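Local coordinates for protein TRAP-type transporter, periplasmic component (Cupriavidus necator, PDB 4P8B) that binds (S)-2-acetolactate and probably serves as the periplasmic solute-binding component of a TRAP-type transporter, at residues G153-S158 against E215-V220; E168-M173 against L190-T195. All blocks are in the same frame, centred on the assembly; numbering follows the deposited sequence.

Contact 1 of 2, residues G153-S158 against E215-V220. With X2X ((2S)-2-hydroxy-2-methyl-3-oxobutanoic acid), chain D.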
loop_
_atom_site.group_PDB
_atom_site.type_symbol
_atom_site.label_atom_id
_atom_site.label_comp_id
_atom_site.label_asym_id
_atom_site.label_seq_id
_atom_site.Cartn_x
_atom_site.Cartn_y
_atom_site.Cartn_z
ATOM N N GLY A 153 0.208 4.848 -1.293
ATOM C CA GLY A 153 -0.571 6.064 -1.375
ATOM C C GLY A 153 -2.042 5.838 -1.502
ATOM O O GLY A 153 -2.541 4.739 -1.368
ATOM N N PHE A 154 -2.761 6.927 -1.731
ATOM C CA PHE A 154 -4.213 6.875 -1.950
ATOM C C PHE A 154 -4.525 6.165 -3.252
ATOM O O PHE A 154 -3.958 6.500 -4.318
ATOM C CB PHE A 154 -4.846 8.275 -1.912
ATOM C CG PHE A 154 -5.060 8.773 -0.517
ATOM C CD1 PHE A 154 -6.153 8.356 0.206
ATOM C CD2 PHE A 154 -4.151 9.620 0.074
ATOM C CE1 PHE A 154 -6.349 8.792 1.521
ATOM C CE2 PHE A 154 -4.333 10.049 1.382
ATOM C CZ PHE A 154 -5.436 9.633 2.096
ATOM N N ARG A 155 -5.402 5.177 -3.177
ATOM C CA ARG A 155 -5.602 4.244 -4.279
ATOM C C ARG A 155 -6.794 4.687 -5.127
ATOM O O ARG A 155 -7.938 4.556 -4.725
ATOM C CB ARG A 155 -5.772 2.821 -3.741
ATOM C CG ARG A 155 -4.575 2.358 -2.921
ATOM C CD ARG A 155 -4.725 0.953 -2.373
ATOM N NE ARG A 155 -4.701 -0.092 -3.405
ATOM C CZ ARG A 155 -3.618 -0.668 -3.896
ATOM N NH1 ARG A 155 -2.421 -0.275 -3.517
ATOM N NH2 ARG A 155 -3.730 -1.623 -4.802
ATOM N N GLU A 156 -6.492 5.255 -6.296
ATOM C CA GLU A 156 -7.498 5.848 -7.170
ATOM C C GLU A 156 -7.980 4.805 -8.174
ATOM O O GLU A 156 -7.172 4.036 -8.715
ATOM C CB GLU A 156 -6.929 7.092 -7.857
ATOM C CG GLU A 156 -6.165 8.048 -6.929
ATOM C CD GLU A 156 -6.972 8.577 -5.756
ATOM O OE1 GLU A 156 -8.138 8.206 -5.567
ATOM O OE2 GLU A 156 -6.395 9.389 -4.983
ATOM N N VAL A 157 -9.275 4.760 -8.410
ATOM C CA VAL A 157 -9.872 3.763 -9.298
ATOM C C VAL A 157 -9.809 4.182 -10.766
ATOM O O VAL A 157 -10.130 5.323 -11.120
ATOM C CB VAL A 157 -11.322 3.417 -8.839
ATOM C CG1 VAL A 157 -12.262 4.647 -8.887
ATOM C CG2 VAL A 157 -11.906 2.285 -9.663
ATOM N N SER A 158 -9.339 3.273 -11.610
ATOM C CA SER A 158 -9.272 3.503 -13.042
ATOM C C SER A 158 -10.026 2.417 -13.769
ATOM O O SER A 158 -10.231 1.324 -13.260
ATOM C CB SER A 158 -7.834 3.535 -13.543
ATOM O OG SER A 158 -7.212 2.248 -13.505
ATOM N N GLU A 215 -7.158 -0.304 -9.105
ATOM C CA GLU A 215 -7.083 0.797 -8.170
ATOM C C GLU A 215 -5.695 0.819 -7.560
ATOM O O GLU A 215 -5.170 -0.220 -7.170
ATOM C CB GLU A 215 -8.184 0.661 -7.089
ATOM C CG GLU A 215 -8.373 -0.744 -6.502
ATOM C CD GLU A 215 -7.355 -1.102 -5.423
ATOM O OE1 GLU A 215 -7.275 -0.368 -4.414
ATOM O OE2 GLU A 215 -6.633 -2.128 -5.571
ATOM N N ASN A 216 -5.059 1.975 -7.540
ATOM C CA ASN A 216 -3.652 2.044 -7.102
ATOM C C ASN A 216 -3.237 3.496 -6.934
ATOM O O ASN A 216 -3.904 4.412 -7.450
ATOM C CB ASN A 216 -2.714 1.386 -8.133
ATOM C CG ASN A 216 -2.153 0.049 -7.675
ATOM O OD1 ASN A 216 -1.498 -0.030 -6.647
ATOM N ND2 ASN A 216 -2.375 -0.997 -8.454
ATOM N N PRO A 217 -2.152 3.745 -6.196
ATOM C CA PRO A 217 -1.687 5.122 -6.068
ATOM C C PRO A 217 -1.262 5.726 -7.398
ATOM O O PRO A 217 -0.864 5.021 -8.347
ATOM C CB PRO A 217 -0.505 4.993 -5.085
ATOM C CG PRO A 217 -0.737 3.719 -4.390
ATOM C CD PRO A 217 -1.315 2.812 -5.429
ATOM N N GLN A 218 -1.276 7.053 -7.463
ATOM C CA GLN A 218 -0.876 7.737 -8.664
ATOM C C GLN A 218 0.527 7.355 -9.101
ATOM O O GLN A 218 0.787 7.198 -10.276
ATOM C CB GLN A 218 -0.964 9.251 -8.476
ATOM C CG GLN A 218 -0.751 10.047 -9.764
ATOM C CD GLN A 218 0.695 10.272 -10.095
ATOM O OE1 GLN A 218 1.564 10.157 -9.235
ATOM N NE2 GLN A 218 0.982 10.576 -11.366
ATOM N N SER A 219 1.440 7.188 -8.160
ATOM C CA SER A 219 2.813 6.925 -8.556
ATOM C C SER A 219 2.983 5.555 -9.216
ATOM O O SER A 219 3.881 5.372 -10.030
ATOM C CB SER A 219 3.757 7.072 -7.369
ATOM O OG SER A 219 3.460 6.122 -6.368
ATOM N N VAL A 220 2.123 4.614 -8.859
ATOM C CA VAL A 220 2.087 3.281 -9.434
ATOM C C VAL A 220 1.425 3.350 -10.807
ATOM O O VAL A 220 1.974 2.831 -11.778
ATOM C CB VAL A 220 1.368 2.316 -8.494
ATOM C CG1 VAL A 220 1.198 0.959 -9.131
ATOM C CG2 VAL A 220 2.132 2.205 -7.166
HETATM O OAD X2X D . -0.784 -5.105 -6.072
HETATM C CAH X2X D . -0.860 -3.835 -6.005
HETATM O OAE X2X D . -1.826 -3.204 -6.528
HETATM C CAI X2X D . 0.193 -3.057 -5.288
HETATM C CAB X2X D . 1.475 -3.144 -6.088
HETATM O OAF X2X D . -0.242 -1.757 -5.006
HETATM C CAG X2X D . 0.349 -3.737 -3.966
HETATM O OAC X2X D . 1.270 -4.533 -3.782
HETATM C CAA X2X D . -0.633 -3.477 -2.874
HETATM O O HOH W 1 -2.345 8.467 -5.165
HETATM O O HOH W 2 -4.726 4.234 -10.164
#
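The guanidinium of Arg-155 has CA of Asn-216 centred over one face, 4.2 Å above its plane, while the carboxylate of Glu-215 and the bound acetolactate sit at its edge. Arg-155 grips Glu-215 side-on in a salt bridge: Arg-155 NE reaches Glu-215 OE1 at 2.8 Å, and Arg-155 NH2 reaches Glu-215 OE2 at 3.0 Å, both nearly in the guanidinium plane. The carboxylate is turned 43° against that plane, and NH2 approaches OE2 from above the carboxylate plane. A bend at chi3 of Arg-155 (68°) brings the group to the ligand, where NH1 donates to hydroxyl OAF at 3.0 Å and NH2 to carboxylate oxygen OAE. Asn-216 lies alongside with its amide 59° from the guanidinium; its OD1 accepts from OAF at 2.7 Å and its ND2 donates to OAE. Tyr-239 also bonds Glu-215 OE1. Glu-215 at NE and NH2 and Asp-242 at NH1 balance the arginine's charge and probably fix its rotation. Behind it, Glu-156 and Asn-216 form an antiparallel hydrogen-bonded pair, one water bridging their carbonyls. Pro-217 CG packs 3.4 Å from Gly-153 N, just before helix 218-223. This is the ligand site of a TRAP (DctP-type) binding protein: Arg-155 and Asn-216 hold the hydroxyl and one carboxylate oxygen, while Arg-176 is probably the family's carboxylate-binding arginine.

Contact 2 of 2, residues E168-M173 against L190-T195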
loop_
_atom_site.group_PDB
_atom_site.type_symbol
_atom_site.label_atom_id
_atom_site.label_comp_id
_atom_site.label_asym_id
_atom_site.label_seq_id
_atom_site.Cartn_x
_atom_site.Cartn_y
_atom_site.Cartn_z
ATOM N N GLU A 168 -23.355 3.903 -8.697
ATOM C CA GLU A 168 -24.077 3.232 -9.754
ATOM C C GLU A 168 -23.199 3.023 -11.000
ATOM O O GLU A 168 -23.372 2.054 -11.743
ATOM C CB GLU A 168 -25.324 4.053 -10.089
ATOM C CG GLU A 168 -26.432 3.991 -9.022
ATOM C CD GLU A 168 -26.214 4.864 -7.767
ATOM O OE1 GLU A 168 -25.359 5.781 -7.740
ATOM O OE2 GLU A 168 -26.949 4.629 -6.781
ATOM N N ASP A 169 -22.242 3.916 -11.219
ATOM C CA ASP A 169 -21.376 3.826 -12.394
ATOM C C ASP A 169 -20.479 2.591 -12.380
ATOM O O ASP A 169 -19.965 2.181 -13.423
ATOM C CB ASP A 169 -20.484 5.066 -12.490
ATOM C CG ASP A 169 -21.267 6.344 -12.681
ATOM O OD1 ASP A 169 -22.448 6.294 -13.110
ATOM O OD2 ASP A 169 -20.710 7.420 -12.385
ATOM N N LEU A 170 -20.263 2.006 -11.204
ATOM C CA LEU A 170 -19.451 0.803 -11.112
ATOM C C LEU A 170 -20.211 -0.490 -11.370
ATOM O O LEU A 170 -19.598 -1.565 -11.343
ATOM C CB LEU A 170 -18.825 0.710 -9.727
ATOM C CG LEU A 170 -17.732 1.712 -9.413
ATOM C CD1 LEU A 170 -18.257 2.882 -8.619
ATOM C CD2 LEU A 170 -16.609 1.008 -8.631
ATOM N N LYS A 171 -21.511 -0.417 -11.631
ATOM C CA LYS A 171 -22.303 -1.628 -11.705
ATOM C C LYS A 171 -21.762 -2.541 -12.798
ATOM O O LYS A 171 -21.591 -2.124 -13.943
ATOM C CB LYS A 171 -23.782 -1.328 -11.948
ATOM C CG LYS A 171 -24.631 -2.586 -11.916
ATOM C CD LYS A 171 -26.096 -2.299 -11.674
ATOM C CE LYS A 171 -26.764 -1.737 -12.912
ATOM N NZ LYS A 171 -28.063 -2.418 -13.198
ATOM N N GLY A 172 -21.480 -3.781 -12.419
ATOM C CA GLY A 172 -21.008 -4.786 -13.356
ATOM C C GLY A 172 -19.554 -4.667 -13.777
ATOM O O GLY A 172 -19.073 -5.503 -14.528
HETATM N N MSE A 173 -18.839 -3.653 -13.304
HETATM C CA MSE A 173 -17.465 -3.438 -13.742
HETATM C C MSE A 173 -16.527 -4.499 -13.171
HETATM O O MSE A 173 -16.569 -4.796 -11.972
HETATM C CB MSE A 173 -17.023 -2.044 -13.326
HETATM C CG MSE A 173 -15.787 -1.504 -13.971
HETATM SE SE MSE A 173 -15.658 0.406 -13.622
HETATM C CE MSE A 173 -16.776 1.106 -15.014
ATOM N N LEU A 190 -20.502 -1.670 -3.940
ATOM C CA LEU A 190 -20.612 -0.657 -4.985
ATOM C C LEU A 190 -21.189 -1.229 -6.283
ATOM O O LEU A 190 -21.257 -0.529 -7.291
ATOM C CB LEU A 190 -19.248 -0.010 -5.244
ATOM C CG LEU A 190 -18.687 0.736 -4.036
ATOM C CD1 LEU A 190 -17.244 1.150 -4.237
ATOM C CD2 LEU A 190 -19.554 1.934 -3.753
ATOM N N GLY A 191 -21.596 -2.500 -6.264
ATOM C CA GLY A 191 -22.227 -3.117 -7.421
ATOM C C GLY A 191 -21.279 -3.641 -8.484
ATOM O O GLY A 191 -21.718 -4.080 -9.554
ATOM N N ALA A 192 -19.982 -3.605 -8.193
ATOM C CA ALA A 192 -18.984 -4.080 -9.133
ATOM C C ALA A 192 -18.777 -5.589 -9.045
ATOM O O ALA A 192 -19.349 -6.268 -8.189
ATOM C CB ALA A 192 -17.677 -3.323 -8.923
ATOM N N ASN A 193 -17.975 -6.101 -9.975
ATOM C CA ASN A 193 -17.575 -7.504 -10.017
ATOM C C ASN A 193 -16.069 -7.595 -9.832
ATOM O O ASN A 193 -15.311 -7.727 -10.796
ATOM C CB ASN A 193 -17.980 -8.139 -11.347
ATOM C CG ASN A 193 -19.474 -8.319 -11.474
ATOM O OD1 ASN A 193 -20.128 -8.846 -10.572
ATOM N ND2 ASN A 193 -20.029 -7.873 -12.592
ATOM N N PRO A 194 -15.612 -7.507 -8.587
ATOM C CA PRO A 194 -14.165 -7.514 -8.344
ATOM C C PRO A 194 -13.574 -8.904 -8.496
ATOM O O PRO A 194 -14.241 -9.897 -8.251
ATOM C CB PRO A 194 -14.055 -7.030 -6.898
ATOM C CG PRO A 194 -15.333 -7.486 -6.291
ATOM C CD PRO A 194 -16.366 -7.269 -7.346
ATOM N N THR A 195 -12.330 -8.956 -8.946
ATOM C CA THR A 195 -11.579 -10.192 -8.992
ATOM C C THR A 195 -10.222 -9.935 -8.371
ATOM O O THR A 195 -9.607 -8.882 -8.571
ATOM C CB THR A 195 -11.421 -10.723 -10.418
ATOM O OG1 THR A 195 -11.026 -9.656 -11.287
ATOM C CG2 THR A 195 -12.733 -11.314 -10.910
#
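Two torsions of Leu-170, chi1 -71° with an unusual chi2 of 99°, set its CD2 4.4 Å from Leu-190 CB, while Leu-170 CB lies against Leu-190 O and faces the methyl of Ala-192. Phe-187 and Phe-312 close round Leu-170, and Phe-312 touches Leu-190 as well. The two backbones are joined by hydrogen bonds. Gly-172 N donates to Gly-191 O at 2.9 Å, close to straight at 167°, and Asn-193 N donates to Met-173 O at 2.8 Å. Both glycines have positive phi: Gly-172 in the type II turn from Leu-170 to Met-173, Gly-191 in the Schellman motif that ends helix 181-189. The turn and the helix end thus meet where the strands of a beta-alpha-beta unit begin, strand 174-177 leading through that helix to strand 193-196, its parallel neighbour. The Asn-193 to Met-173 bond carries the pairing to the start of these strands, and Thr-195 continues it with Leu-175 and Val-177. In the modelled conformer of Asn-193, one of two, ND2 adds a weak bond to Gly-172 O. Ala-192 CB rests against the carbonyl oxygens of Leu-170 and Met-173, 3.6 Å from each, and Gly-191 O also takes a CA-H contact from Lys-171 CA at 3.3 Å.

Overall arrangement
Contact 2 is nested along the chain inside the loop that contact 1 closes: 153-158 comes first, then 168-173 and 190-195, and 215-220 last. Their centres stand about 17 Å apart and their nearest atoms about 5 Å, without touching. Contact 1 is buried near the middle of the protein, where strands 156-159 and 213-216 pair at one side of a mixed sheet and the ligand is bound. Contact 2 lies further out, only partly buried, at the entry to the parallel pair 174-177 and 193-196. Strand 174-177 connects the two regions, because it also carries Arg-176, a ligand-binding residue that lies close to Asn-216 of contact 1.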